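Local coordinates for protein CocE/NonD family hydrolase (Staphylococcus aureus subsp. aureus COL, PDB 3III) that is probably a serine hydrolase of the CocE/NonD family that cleaves ester or amide bonds, its natural substrate being unknown, at residues Leu509-Lys514 and Ser552-Pro557; Leu362-Glu367 and Leu411-Ser416; Ala124-Asp129 and Ser139-Glu144; Gly133-Trp138 and Gln219-Arg224. All coordinates share one frame; numbering follows the deposited sequence.

Contact 1 (Leu509-Lys514 and Ser552-Pro557); sequences LEVVVK and SQLIIP
Leu554 meets both Val511 and Leu509 through one methyl, CD2. This is the tight part of the contact. Leu554 CD2 lies 3.6 Å from Val511 CG2, where the two side chains run past each other in opposite senses. Leu554 CD2 is also 3.8 Å from Leu509 CD2, and here the two leucines meet tip to tip. Leu554 holds CG trans to its backbone N (chi1 180°), which carries its methyls across to strand 509-514. Val511 has CG1 in the trans position (chi1 166°) and offers its other methyl, CG2, to the leucine. The packing is looser toward Ile556. Leu509 CD1 comes only within 4.4 Å of Ile556 CG2. All four touching residues are buried, and no hydrogen bond links the two segments. The polar side chains face elsewhere. Glu510 points away from strand 553-557 and is partly exposed, with OE2 hydrogen-bonded to Ser394 OG. Gln553 is also partly exposed and rests on Pro361 and Tyr363. The short strand segments approach to 10.0 Å between axes at 131°, a separation that suits facing sheets rather than paired strands. Strand 508-514 runs between strands 392-398 and 424-432 in the five-stranded sheet. Strand 553-559 belongs to the eight-stranded sheet, beside strands 358-365 and 408-417. These side chains form part of the interior between the two sheets of the C-terminal beta sandwich, with Ile429 and Leu411 alongside.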
loop_
_atom_site.group_PDB
_atom_site.type_symbol
_atom_site.label_atom_id
_atom_site.label_comp_id
_atom_site.label_asym_id
_atom_site.label_seq_id
_atom_site.Cartn_x
_atom_site.Cartn_y
_atom_site.Cartn_z
ATOM N N LEU A 509 22.599 -9.677 -7.780
ATOM C CA LEU A 509 21.755 -8.501 -7.704
ATOM C C LEU A 509 22.162 -7.601 -8.820
ATOM O O LEU A 509 23.387 -7.399 -9.102
ATOM C CB LEU A 509 21.949 -7.812 -6.333
ATOM C CG LEU A 509 21.195 -6.493 -6.115
ATOM C CD1 LEU A 509 20.933 -6.233 -4.588
ATOM C CD2 LEU A 509 21.911 -5.313 -6.740
ATOM N N GLU A 510 21.163 -7.055 -9.481
ATOM C CA GLU A 510 21.379 -6.157 -10.603
ATOM C C GLU A 510 20.617 -4.868 -10.381
ATOM O O GLU A 510 19.412 -4.883 -10.115
ATOM C CB GLU A 510 20.927 -6.789 -11.900
ATOM C CG GLU A 510 21.226 -5.948 -13.152
ATOM C CD GLU A 510 20.657 -6.595 -14.416
ATOM O OE1 GLU A 510 19.599 -7.275 -14.339
ATOM O OE2 GLU A 510 21.266 -6.436 -15.479
ATOM N N VAL A 511 21.337 -3.756 -10.456
ATOM C CA VAL A 511 20.730 -2.454 -10.514
ATOM C C VAL A 511 20.531 -2.090 -11.984
ATOM O O VAL A 511 21.470 -2.182 -12.761
ATOM C CB VAL A 511 21.667 -1.374 -9.933
ATOM C CG1 VAL A 511 21.136 0.008 -10.321
ATOM C CG2 VAL A 511 21.767 -1.508 -8.479
ATOM N N VAL A 512 19.355 -1.568 -12.338
ATOM C CA VAL A 512 19.067 -1.090 -13.678
ATOM C C VAL A 512 18.643 0.381 -13.539
ATOM O O VAL A 512 17.867 0.717 -12.648
ATOM C CB VAL A 512 17.897 -1.853 -14.303
ATOM C CG1 VAL A 512 17.542 -1.286 -15.684
ATOM C CG2 VAL A 512 18.183 -3.365 -14.353
ATOM N N VAL A 513 19.150 1.242 -14.421
ATOM C CA VAL A 513 18.734 2.626 -14.496
ATOM C C VAL A 513 18.311 2.890 -15.938
ATOM O O VAL A 513 19.038 2.541 -16.901
ATOM C CB VAL A 513 19.850 3.581 -14.025
ATOM C CG1 VAL A 513 19.342 5.077 -14.095
ATOM C CG2 VAL A 513 20.316 3.240 -12.635
ATOM N N LYS A 514 17.194 3.588 -16.124
ATOM C CA LYS A 514 16.603 3.690 -17.439
ATOM C C LYS A 514 15.758 4.958 -17.516
ATOM O O LYS A 514 15.365 5.523 -16.489
ATOM C CB LYS A 514 15.676 2.456 -17.576
ATOM C CG LYS A 514 15.234 2.157 -18.965
ATOM C CD LYS A 514 14.367 0.896 -18.969
ATOM C CE LYS A 514 14.129 0.453 -20.365
ATOM N NZ LYS A 514 12.878 -0.311 -20.531
ATOM N N SER A 552 28.892 7.154 -6.869
ATOM C CA SER A 552 27.665 6.448 -7.148
ATOM C C SER A 552 27.738 5.088 -6.460
ATOM O O SER A 552 28.717 4.378 -6.586
ATOM C CB SER A 552 27.511 6.290 -8.658
ATOM O OG SER A 552 27.372 7.573 -9.217
ATOM N N GLN A 553 26.705 4.747 -5.717
ATOM C CA GLN A 553 26.699 3.519 -4.916
ATOM C C GLN A 553 25.269 3.142 -4.592
ATOM O O GLN A 553 24.397 4.022 -4.616
ATOM C CB GLN A 553 27.434 3.791 -3.619
ATOM C CG GLN A 553 26.804 4.918 -2.803
ATOM C CD GLN A 553 27.656 5.290 -1.636
ATOM O OE1 GLN A 553 27.537 4.699 -0.544
ATOM N NE2 GLN A 553 28.526 6.261 -1.834
ATOM N N LEU A 554 25.071 1.852 -4.306
ATOM C CA LEU A 554 23.825 1.294 -3.818
ATOM C C LEU A 554 23.993 0.893 -2.358
ATOM O O LEU A 554 24.872 0.127 -2.025
ATOM C CB LEU A 554 23.393 0.095 -4.683
ATOM C CG LEU A 554 22.068 -0.569 -4.234
ATOM C CD1 LEU A 554 20.791 0.308 -4.542
ATOM C CD2 LEU A 554 22.085 -1.961 -4.891
ATOM N N ILE A 555 23.206 1.468 -1.459
ATOM C CA ILE A 555 23.205 1.055 -0.059
ATOM C C ILE A 555 22.188 -0.118 0.080
ATOM O O ILE A 555 21.022 0.054 -0.244
ATOM C CB ILE A 555 22.771 2.191 0.870
ATOM C CG1 ILE A 555 23.674 3.415 0.741
ATOM C CG2 ILE A 555 22.695 1.727 2.335
ATOM C CD1 ILE A 555 25.091 3.170 1.071
ATOM N N ILE A 556 22.643 -1.253 0.576
ATOM C CA ILE A 556 21.812 -2.426 0.727
ATOM C C ILE A 556 21.670 -2.819 2.200
ATOM O O ILE A 556 22.620 -2.719 2.954
ATOM C CB ILE A 556 22.326 -3.615 -0.097
ATOM C CG1 ILE A 556 23.714 -4.091 0.359
ATOM C CG2 ILE A 556 22.246 -3.287 -1.578
ATOM C CD1 ILE A 556 24.152 -5.370 -0.368
ATOM N N PRO A 557 20.464 -3.243 2.621
ATOM C CA PRO A 557 20.183 -3.545 4.038
ATOM C C PRO A 557 20.426 -5.007 4.351
ATOM O O PRO A 557 19.504 -5.847 4.281
ATOM C CB PRO A 557 18.677 -3.246 4.146
ATOM C CG PRO A 557 18.141 -3.557 2.689
ATOM C CD PRO A 557 19.241 -3.025 1.840
#

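Contact 2 (Leu362-Glu367 and Leu411-Ser416); sequences LYLNAE and LKLWVS
Leu364 lays its two methyls over the ends of Leu413 and Leu411. The closer pair is Leu364 CD2 and Leu413 CD2, 3.6 Å apart, and these two side chains meet at a slant. Leu364 CD1 reaches Leu411 CD1 at the longer distance of 4.2 Å. Leu413 starts off alongside strand 362-365 rather than at it. Its CG stands beside the backbone N (chi1 -52°), and CD2 then turns toward Leu364. All three leucines are buried. The strands are not direct neighbours: the CA atoms of Leu364 and Leu413 are 8.8 Å apart. Strand 553-559 runs between them in the eight-stranded antiparallel sheet of the C-terminal beta domain. Leu362 and Leu364 make backbone hydrogen bonds to Leu554 and Ser552 on one edge of it, and Lys412 bonds to Gln553 on the other. The leucines therefore meet on one face of the sheet, over the start of the middle strand near Ser552. Past Leu364 the strand ends in an Asx turn. Asn365 OD1 accepts from Glu367 N at 3.1 Å, with the donor lying above the carbonyl plane. Leu371 and Thr546 also touch Leu364, while Leu413 rests on Val492 of strand 490-503.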
loop_
_atom_site.group_PDB
_atom_site.type_symbol
_atom_site.label_atom_id
_atom_site.label_comp_id
_atom_site.label_asym_id
_atom_site.label_seq_id
_atom_site.Cartn_x
_atom_site.Cartn_y
_atom_site.Cartn_z
ATOM N N LEU A 362 27.580 -0.750 -2.080
ATOM C CA LEU A 362 28.220 -1.344 -3.251
ATOM C C LEU A 362 28.415 -0.233 -4.322
ATOM O O LEU A 362 27.437 0.378 -4.789
ATOM C CB LEU A 362 27.367 -2.470 -3.800
ATOM C CG LEU A 362 27.284 -3.750 -2.946
ATOM C CD1 LEU A 362 26.177 -4.688 -3.573
ATOM C CD2 LEU A 362 28.646 -4.426 -2.883
ATOM N N TYR A 363 29.666 0.031 -4.686
ATOM C CA TYR A 363 30.006 1.138 -5.588
ATOM C C TYR A 363 29.872 0.751 -7.059
ATOM O O TYR A 363 30.293 -0.325 -7.461
ATOM C CB TYR A 363 31.412 1.638 -5.296
ATOM C CG TYR A 363 31.568 2.101 -3.862
ATOM C CD1 TYR A 363 31.185 3.369 -3.479
ATOM C CD2 TYR A 363 32.038 1.243 -2.882
ATOM C CE1 TYR A 363 31.304 3.792 -2.145
ATOM C CE2 TYR A 363 32.145 1.643 -1.573
ATOM C CZ TYR A 363 31.783 2.905 -1.207
ATOM O OH TYR A 363 31.910 3.301 0.094
ATOM N N LEU A 364 29.217 1.619 -7.834
ATOM C CA LEU A 364 28.966 1.371 -9.258
ATOM C C LEU A 364 30.210 1.704 -10.053
ATOM O O LEU A 364 30.887 2.680 -9.741
ATOM C CB LEU A 364 27.878 2.302 -9.784
ATOM C CG LEU A 364 26.440 1.893 -9.592
ATOM C CD1 LEU A 364 26.101 1.790 -8.121
ATOM C CD2 LEU A 364 25.574 2.887 -10.334
ATOM N N ASN A 365 30.476 0.917 -11.100
ATOM C CA ASN A 365 31.550 1.200 -12.052
ATOM C C ASN A 365 30.900 1.229 -13.452
ATOM O O ASN A 365 30.476 0.182 -13.953
ATOM C CB ASN A 365 32.632 0.104 -11.983
ATOM C CG ASN A 365 33.805 0.385 -12.907
ATOM O OD1 ASN A 365 33.716 1.283 -13.721
ATOM N ND2 ASN A 365 34.927 -0.299 -12.710
ATOM N N ALA A 366 30.857 2.408 -14.090
ATOM C CA ALA A 366 30.233 2.609 -15.430
ATOM C C ALA A 366 30.947 1.873 -16.594
ATOM O O ALA A 366 30.310 1.579 -17.630
ATOM C CB ALA A 366 30.145 4.156 -15.780
ATOM N N GLU A 367 32.217 1.540 -16.414
ATOM C CA GLU A 367 33.014 0.923 -17.486
ATOM C C GLU A 367 32.716 -0.534 -17.722
ATOM O O GLU A 367 32.831 -1.025 -18.844
ATOM C CB GLU A 367 34.509 1.003 -17.182
ATOM C CG GLU A 367 35.041 2.388 -16.893
ATOM C CD GLU A 367 36.566 2.481 -17.077
ATOM O OE1 GLU A 367 37.311 2.260 -16.094
ATOM O OE2 GLU A 367 37.014 2.773 -18.205
ATOM N N LEU A 411 19.836 4.295 -3.924
ATOM C CA LEU A 411 20.714 4.361 -5.083
ATOM C C LEU A 411 21.202 5.792 -5.300
ATOM O O LEU A 411 20.415 6.662 -5.705
ATOM C CB LEU A 411 19.992 3.823 -6.323
ATOM C CG LEU A 411 20.828 3.906 -7.597
ATOM C CD1 LEU A 411 22.133 3.102 -7.420
ATOM C CD2 LEU A 411 19.989 3.401 -8.827
ATOM N N LYS A 412 22.497 6.016 -5.016
ATOM C CA LYS A 412 23.119 7.313 -5.209
ATOM C C LYS A 412 23.764 7.344 -6.582
ATOM O O LYS A 412 24.616 6.502 -6.909
ATOM C CB LYS A 412 24.136 7.666 -4.129
ATOM C CG LYS A 412 24.572 9.154 -4.305
ATOM C CD LYS A 412 25.751 9.510 -3.414
ATOM C CE LYS A 412 26.077 10.955 -3.447
ATOM N NZ LYS A 412 27.216 11.193 -2.513
ATOM N N LEU A 413 23.348 8.306 -7.393
ATOM C CA LEU A 413 23.946 8.522 -8.704
ATOM C C LEU A 413 24.426 9.940 -8.904
ATOM O O LEU A 413 23.821 10.885 -8.390
ATOM C CB LEU A 413 22.969 8.173 -9.844
ATOM C CG LEU A 413 22.291 6.806 -9.834
ATOM C CD1 LEU A 413 21.105 6.793 -10.831
ATOM C CD2 LEU A 413 23.305 5.646 -10.083
ATOM N N TRP A 414 25.490 10.088 -9.685
ATOM C CA TRP A 414 25.836 11.350 -10.250
ATOM C C TRP A 414 25.432 11.398 -11.734
ATOM O O TRP A 414 25.791 10.526 -12.517
ATOM C CB TRP A 414 27.327 11.637 -10.063
ATOM C CG TRP A 414 27.734 11.757 -8.625
ATOM C CD1 TRP A 414 27.967 10.739 -7.743
ATOM C CD2 TRP A 414 28.029 12.965 -7.927
ATOM N NE1 TRP A 414 28.362 11.253 -6.533
ATOM C CE2 TRP A 414 28.364 12.611 -6.603
ATOM C CE3 TRP A 414 27.943 14.313 -8.262
ATOM C CZ2 TRP A 414 28.709 13.549 -5.645
ATOM C CZ3 TRP A 414 28.270 15.271 -7.302
ATOM C CH2 TRP A 414 28.640 14.878 -5.999
ATOM N N VAL A 415 24.665 12.425 -12.113
ATOM C CA VAL A 415 23.983 12.416 -13.390
ATOM C C VAL A 415 24.039 13.809 -14.054
ATOM O O VAL A 415 24.177 14.856 -13.366
ATOM C CB VAL A 415 22.507 11.985 -13.221
ATOM C CG1 VAL A 415 22.327 10.563 -12.600
ATOM C CG2 VAL A 415 21.704 13.059 -12.442
ATOM N N SER A 416 23.959 13.824 -15.393
ATOM C CA SER A 416 23.794 15.024 -16.173
ATOM C C SER A 416 23.070 14.711 -17.471
ATOM O O SER A 416 22.983 13.579 -17.863
ATOM C CB SER A 416 25.129 15.658 -16.544
ATOM O OG SER A 416 25.777 14.890 -17.547
#

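Contact 3 (Ala124-Asp129 and Ser139-Glu144); sequences ALRGSD and SKREAE
In the alpha/beta-hydrolase domain, a type II turn from Leu125 to Ser128 follows strand 119-124, and its Leu125 and Arg126 face Glu142 and Arg141 in the first turn of helix 140-154. Leu125 CD1 lies 3.7 Å from Glu142 OE1, a van der Waals contact of a methyl with the carboxylate, and the two side chains cross at nearly a right angle. One water joins the segments, and this water donates to Arg126 O at 2.8 Å and to Glu142 OE1 at 2.9 Å. The turn is tightened by Ser128 OG, which gives a 2.6 Å hydrogen bond to Leu125 O. On the helix side Ser139 is the N-cap, its OG accepting from Glu142 N at 3.2 Å. Arg141 NH2 sits over a face of the Arg126 guanidinium, 4.0 Å from Arg126 NH1, with the two planes 62° apart. The bend of Arg141 at chi3 (-65°) helps bring it there. Arg126 makes salt bridges to Asp145 through NE and to Asp50 through NH1. These acids probably offset the nearness of the second arginine. Glu142 is buried, yet its carboxylate is well supplied: OE1 also bonds to Tyr170 OH and OE2 to Trp138 N. Such partners would be expected to stabilise a negative charge in this buried place.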
loop_
_atom_site.group_PDB
_atom_site.type_symbol
_atom_site.label_atom_id
_atom_site.label_comp_id
_atom_site.label_asym_id
_atom_site.label_seq_id
_atom_site.Cartn_x
_atom_site.Cartn_y
_atom_site.Cartn_z
ATOM N N ALA A 124 -20.703 3.844 3.961
ATOM C CA ALA A 124 -20.575 4.648 2.765
ATOM C C ALA A 124 -20.222 6.076 3.176
ATOM O O ALA A 124 -21.030 6.775 3.769
ATOM C CB ALA A 124 -21.865 4.608 1.949
ATOM N N LEU A 125 -18.995 6.515 2.859
ATOM C CA LEU A 125 -18.543 7.851 3.242
ATOM C C LEU A 125 -19.235 8.889 2.366
ATOM O O LEU A 125 -19.909 8.558 1.354
ATOM C CB LEU A 125 -17.006 7.981 3.221
ATOM C CG LEU A 125 -16.334 7.134 4.321
ATOM C CD1 LEU A 125 -14.815 6.851 4.021
ATOM C CD2 LEU A 125 -16.533 7.786 5.655
ATOM N N ARG A 126 -19.080 10.138 2.788
ATOM C CA ARG A 126 -19.714 11.283 2.125
ATOM C C ARG A 126 -19.399 11.257 0.627
ATOM O O ARG A 126 -18.259 11.016 0.209
ATOM C CB ARG A 126 -19.214 12.582 2.711
ATOM C CG ARG A 126 -19.965 13.811 2.235
ATOM C CD ARG A 126 -19.340 15.095 2.771
ATOM N NE ARG A 126 -19.404 15.192 4.226
ATOM C CZ ARG A 126 -20.117 16.079 4.910
ATOM N NH1 ARG A 126 -20.852 17.005 4.290
ATOM N NH2 ARG A 126 -20.086 16.069 6.239
ATOM N N GLY A 127 -20.432 11.568 -0.157
ATOM C CA GLY A 127 -20.350 11.568 -1.623
ATOM C C GLY A 127 -20.656 10.240 -2.308
ATOM O O GLY A 127 -20.771 10.185 -3.547
ATOM N N SER A 128 -20.749 9.172 -1.515
ATOM C CA SER A 128 -21.032 7.850 -2.012
ATOM C C SER A 128 -22.372 7.355 -1.489
ATOM O O SER A 128 -22.893 7.808 -0.472
ATOM C CB SER A 128 -19.903 6.867 -1.643
ATOM O OG SER A 128 -19.947 6.539 -0.253
ATOM N N ASP A 129 -22.920 6.415 -2.235
ATOM C CA ASP A 129 -24.244 5.865 -2.004
ATOM C C ASP A 129 -25.280 6.984 -2.130
ATOM O O ASP A 129 -25.211 7.770 -3.073
ATOM C CB ASP A 129 -24.329 5.096 -0.689
ATOM C CG ASP A 129 -25.519 4.188 -0.651
ATOM O OD1 ASP A 129 -25.517 3.185 -1.394
ATOM O OD2 ASP A 129 -26.489 4.491 0.072
ATOM N N SER A 139 -8.808 12.544 2.746
ATOM C CA SER A 139 -8.679 13.869 3.264
ATOM C C SER A 139 -9.059 13.915 4.738
ATOM O O SER A 139 -9.699 13.022 5.255
ATOM C CB SER A 139 -9.602 14.814 2.485
ATOM O OG SER A 139 -10.991 14.450 2.659
ATOM N N LYS A 140 -8.763 15.021 5.382
ATOM C CA LYS A 140 -9.140 15.198 6.745
ATOM C C LYS A 140 -10.658 15.323 6.889
ATOM O O LYS A 140 -11.211 14.782 7.823
ATOM C CB LYS A 140 -8.504 16.448 7.333
ATOM C CG LYS A 140 -8.814 16.576 8.854
ATOM C CD LYS A 140 -8.004 17.688 9.437
ATOM C CE LYS A 140 -8.257 17.845 10.897
ATOM N NZ LYS A 140 -7.491 18.916 11.464
ATOM N N ARG A 141 -11.307 16.050 5.993
ATOM C CA ARG A 141 -12.772 16.165 6.020
ATOM C C ARG A 141 -13.445 14.785 5.907
ATOM O O ARG A 141 -14.431 14.505 6.551
ATOM C CB ARG A 141 -13.290 17.144 4.957
ATOM C CG ARG A 141 -13.145 16.738 3.472
ATOM C CD ARG A 141 -13.878 17.851 2.611
ATOM N NE ARG A 141 -15.304 17.796 2.941
ATOM C CZ ARG A 141 -16.193 18.734 2.600
ATOM N NH1 ARG A 141 -15.837 19.776 1.890
ATOM N NH2 ARG A 141 -17.451 18.611 2.973
ATOM N N GLU A 142 -12.866 13.880 5.158
ATOM C CA GLU A 142 -13.416 12.532 5.084
ATOM C C GLU A 142 -13.160 11.783 6.421
ATOM O O GLU A 142 -14.027 11.087 6.933
ATOM C CB GLU A 142 -12.768 11.764 3.927
ATOM C CG GLU A 142 -13.258 10.370 3.746
ATOM C CD GLU A 142 -12.655 9.637 2.522
ATOM O OE1 GLU A 142 -13.433 9.313 1.601
ATOM O OE2 GLU A 142 -11.443 9.311 2.523
ATOM N N ALA A 143 -11.949 11.896 6.940
ATOM C CA ALA A 143 -11.625 11.408 8.265
ATOM C C ALA A 143 -12.594 11.916 9.383
ATOM O O ALA A 143 -12.954 11.153 10.337
ATOM C CB ALA A 143 -10.185 11.798 8.579
ATOM N N GLU A 144 -12.962 13.190 9.327
ATOM C CA GLU A 144 -13.887 13.760 10.333
ATOM C C GLU A 144 -15.259 13.079 10.298
ATOM O O GLU A 144 -15.875 12.824 11.364
ATOM C CB GLU A 144 -13.981 15.279 10.203
ATOM C CG GLU A 144 -12.681 15.944 10.679
ATOM C CD GLU A 144 -12.708 17.445 10.583
ATOM O OE1 GLU A 144 -13.833 18.000 10.491
ATOM O OE2 GLU A 144 -11.611 18.065 10.643
HETATM O O HOH W 1 -15.833 10.922 1.547
#

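Contact 4 (Gly133-Trp138 and Gln219-Arg224); sequences GVLSPW and QGIFAR
The hydrogen bond from Ala223 N to Gln219 O, 2.8 Å long, belongs to the helix turn that presents Ile221 to Leu135 and Pro137. No hydrogen bond crosses between the two segments, and the contact itself is apolar. Ile221 meets each partner with a different branch. Its CG2 approaches the forked end of Leu135, 3.7 Å from Leu135 CD1 and 4.0 Å from Leu135 CD2. Its longer branch runs out extended (chi2 179°) to the proline ring, where Ile221 CD1 is 4.1 Å from Pro137 CG. There the isoleucine and the ring slide past each other in opposite directions. Leu135 holds CG trans to the backbone N (chi1 -161°), which sends both methyls toward the helix. All three residues are buried, although the neighbouring helix residues Gly220 and Ala223 are exposed. Further bonds hold the loop to the same part of the fold. Leu135 makes backbone hydrogen bonds to Asn230 and Glu232, and Pro137 O accepts from Arg251 NH2. Beyond Pro137, the ring of Trp138 stacks on Trp217, also of helix 213-224. This helix lies in the mainly helical insertion between strands 186-192 and 262-267 of the central sheet. The side chain of Ile221 is about 8 Å from a bound palmitic acid. The arrangement is consistent with the cap region of an alpha/beta hydrolase, joined here to the loop that leads into helix 140-154 of the core.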
loop_
_atom_site.group_PDB
_atom_site.type_symbol
_atom_site.label_atom_id
_atom_site.label_comp_id
_atom_site.label_asym_id
_atom_site.label_seq_id
_atom_site.Cartn_x
_atom_site.Cartn_y
_atom_site.Cartn_z
ATOM N N GLY A 133 -23.049 14.545 -1.258
ATOM C CA GLY A 133 -22.132 15.588 -0.751
ATOM C C GLY A 133 -20.722 15.522 -1.359
ATOM O O GLY A 133 -20.468 14.739 -2.259
ATOM N N VAL A 134 -19.843 16.399 -0.866
ATOM C CA VAL A 134 -18.472 16.486 -1.304
ATOM C C VAL A 134 -17.763 15.142 -1.112
ATOM O O VAL A 134 -17.855 14.529 -0.070
ATOM C CB VAL A 134 -17.685 17.587 -0.572
ATOM C CG1 VAL A 134 -16.143 17.506 -0.967
ATOM C CG2 VAL A 134 -18.284 18.990 -0.877
ATOM N N LEU A 135 -17.138 14.670 -2.177
ATOM C CA LEU A 135 -16.376 13.424 -2.161
ATOM C C LEU A 135 -14.937 13.834 -2.378
ATOM O O LEU A 135 -14.513 14.076 -3.516
ATOM C CB LEU A 135 -16.866 12.450 -3.259
ATOM C CG LEU A 135 -16.495 10.950 -3.090
ATOM C CD1 LEU A 135 -17.207 10.141 -4.224
ATOM C CD2 LEU A 135 -14.973 10.714 -3.099
ATOM N N SER A 136 -14.202 13.940 -1.273
ATOM C CA SER A 136 -12.796 14.305 -1.271
ATOM C C SER A 136 -12.000 13.152 -0.665
ATOM O O SER A 136 -11.826 13.052 0.558
ATOM C CB SER A 136 -12.558 15.607 -0.507
ATOM O OG SER A 136 -11.173 15.889 -0.540
ATOM N N PRO A 137 -11.554 12.228 -1.501
ATOM C CA PRO A 137 -10.917 11.007 -1.010
ATOM C C PRO A 137 -9.658 11.261 -0.196
ATOM O O PRO A 137 -8.849 12.085 -0.569
ATOM C CB PRO A 137 -10.517 10.269 -2.283
ATOM C CG PRO A 137 -11.252 10.890 -3.366
ATOM C CD PRO A 137 -11.672 12.245 -2.960
ATOM N N TRP A 138 -9.492 10.533 0.910
ATOM C CA TRP A 138 -8.209 10.494 1.617
ATOM C C TRP A 138 -7.843 11.900 2.067
ATOM O O TRP A 138 -6.729 12.391 1.824
ATOM C CB TRP A 138 -7.144 9.823 0.718
ATOM C CG TRP A 138 -7.490 8.452 0.302
ATOM C CD1 TRP A 138 -8.458 7.657 0.867
ATOM C CD2 TRP A 138 -6.893 7.648 -0.739
ATOM N NE1 TRP A 138 -8.498 6.457 0.251
ATOM C CE2 TRP A 138 -7.547 6.413 -0.734
ATOM C CE3 TRP A 138 -5.865 7.851 -1.666
ATOM C CZ2 TRP A 138 -7.215 5.372 -1.618
ATOM C CZ3 TRP A 138 -5.517 6.790 -2.548
ATOM C CH2 TRP A 138 -6.202 5.589 -2.527
ATOM N N GLN A 219 -10.828 8.292 -12.115
ATOM C CA GLN A 219 -11.917 8.171 -13.068
ATOM C C GLN A 219 -12.981 7.180 -12.636
ATOM O O GLN A 219 -14.182 7.404 -12.831
ATOM C CB GLN A 219 -11.371 7.814 -14.458
ATOM C CG GLN A 219 -10.740 9.033 -15.014
ATOM C CD GLN A 219 -9.888 8.791 -16.222
ATOM O OE1 GLN A 219 -9.450 7.660 -16.512
ATOM N NE2 GLN A 219 -9.629 9.857 -16.931
ATOM N N GLY A 220 -12.521 6.091 -12.045
ATOM C CA GLY A 220 -13.379 5.083 -11.464
ATOM C C GLY A 220 -14.352 5.609 -10.399
ATOM O O GLY A 220 -15.516 5.192 -10.360
ATOM N N ILE A 221 -13.868 6.504 -9.543
ATOM C CA ILE A 221 -14.703 7.128 -8.518
ATOM C C ILE A 221 -15.768 7.998 -9.201
ATOM O O ILE A 221 -16.960 7.844 -8.945
ATOM C CB ILE A 221 -13.851 7.936 -7.488
ATOM C CG1 ILE A 221 -12.910 6.972 -6.737
ATOM C CG2 ILE A 221 -14.776 8.760 -6.593
ATOM C CD1 ILE A 221 -11.953 7.612 -5.672
ATOM N N PHE A 222 -15.335 8.850 -10.132
ATOM C CA PHE A 222 -16.248 9.651 -10.915
ATOM C C PHE A 222 -17.323 8.795 -11.620
ATOM O O PHE A 222 -18.488 9.148 -11.602
ATOM C CB PHE A 222 -15.459 10.502 -11.944
ATOM C CG PHE A 222 -15.076 11.870 -11.440
ATOM C CD1 PHE A 222 -16.001 12.969 -11.568
ATOM C CD2 PHE A 222 -13.837 12.087 -10.838
ATOM C CE1 PHE A 222 -15.647 14.285 -11.150
ATOM C CE2 PHE A 222 -13.457 13.368 -10.406
ATOM C CZ PHE A 222 -14.379 14.482 -10.530
ATOM N N ALA A 223 -16.908 7.671 -12.217
ATOM C CA ALA A 223 -17.825 6.762 -12.934
ATOM C C ALA A 223 -18.814 6.038 -11.995
ATOM O O ALA A 223 -19.935 5.672 -12.387
ATOM C CB ALA A 223 -17.011 5.766 -13.788
ATOM N N ARG A 224 -18.414 5.852 -10.738
ATOM C CA ARG A 224 -19.227 5.137 -9.799
ATOM C C ARG A 224 -20.453 5.965 -9.366
ATOM O O ARG A 224 -21.485 5.373 -9.088
ATOM C CB ARG A 224 -18.408 4.724 -8.565
ATOM C CG ARG A 224 -19.099 3.865 -7.548
ATOM C CD ARG A 224 -19.316 2.433 -8.012
ATOM N NE ARG A 224 -20.220 1.686 -7.114
ATOM C CZ ARG A 224 -21.551 1.822 -7.081
ATOM N NH1 ARG A 224 -22.196 2.703 -7.862
ATOM N NH2 ARG A 224 -22.256 1.081 -6.225
#

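In the fold
The four contacts form two pairs, one in each of two domains. Contacts 1 and 2 share the eight-stranded sheet of the C-terminal domain, with centres about 8 Å apart. Gln553 O and Lys412 N, 2.8 Å apart, probably form a hydrogen bond between them. Contacts 3 and 4 lie in the hydrolase domain, their centres about 10 Å apart. Their segments alternate along the chain, and Gly127 O packs 3.6 Å from Leu135 CD1. Contacts 1 and 3 are about 41 Å apart, centre to centre. A bound palmitic acid lies near the second pair, about 11 Å from the side chain of Glu142 in contact 3 and nearer to contact 4.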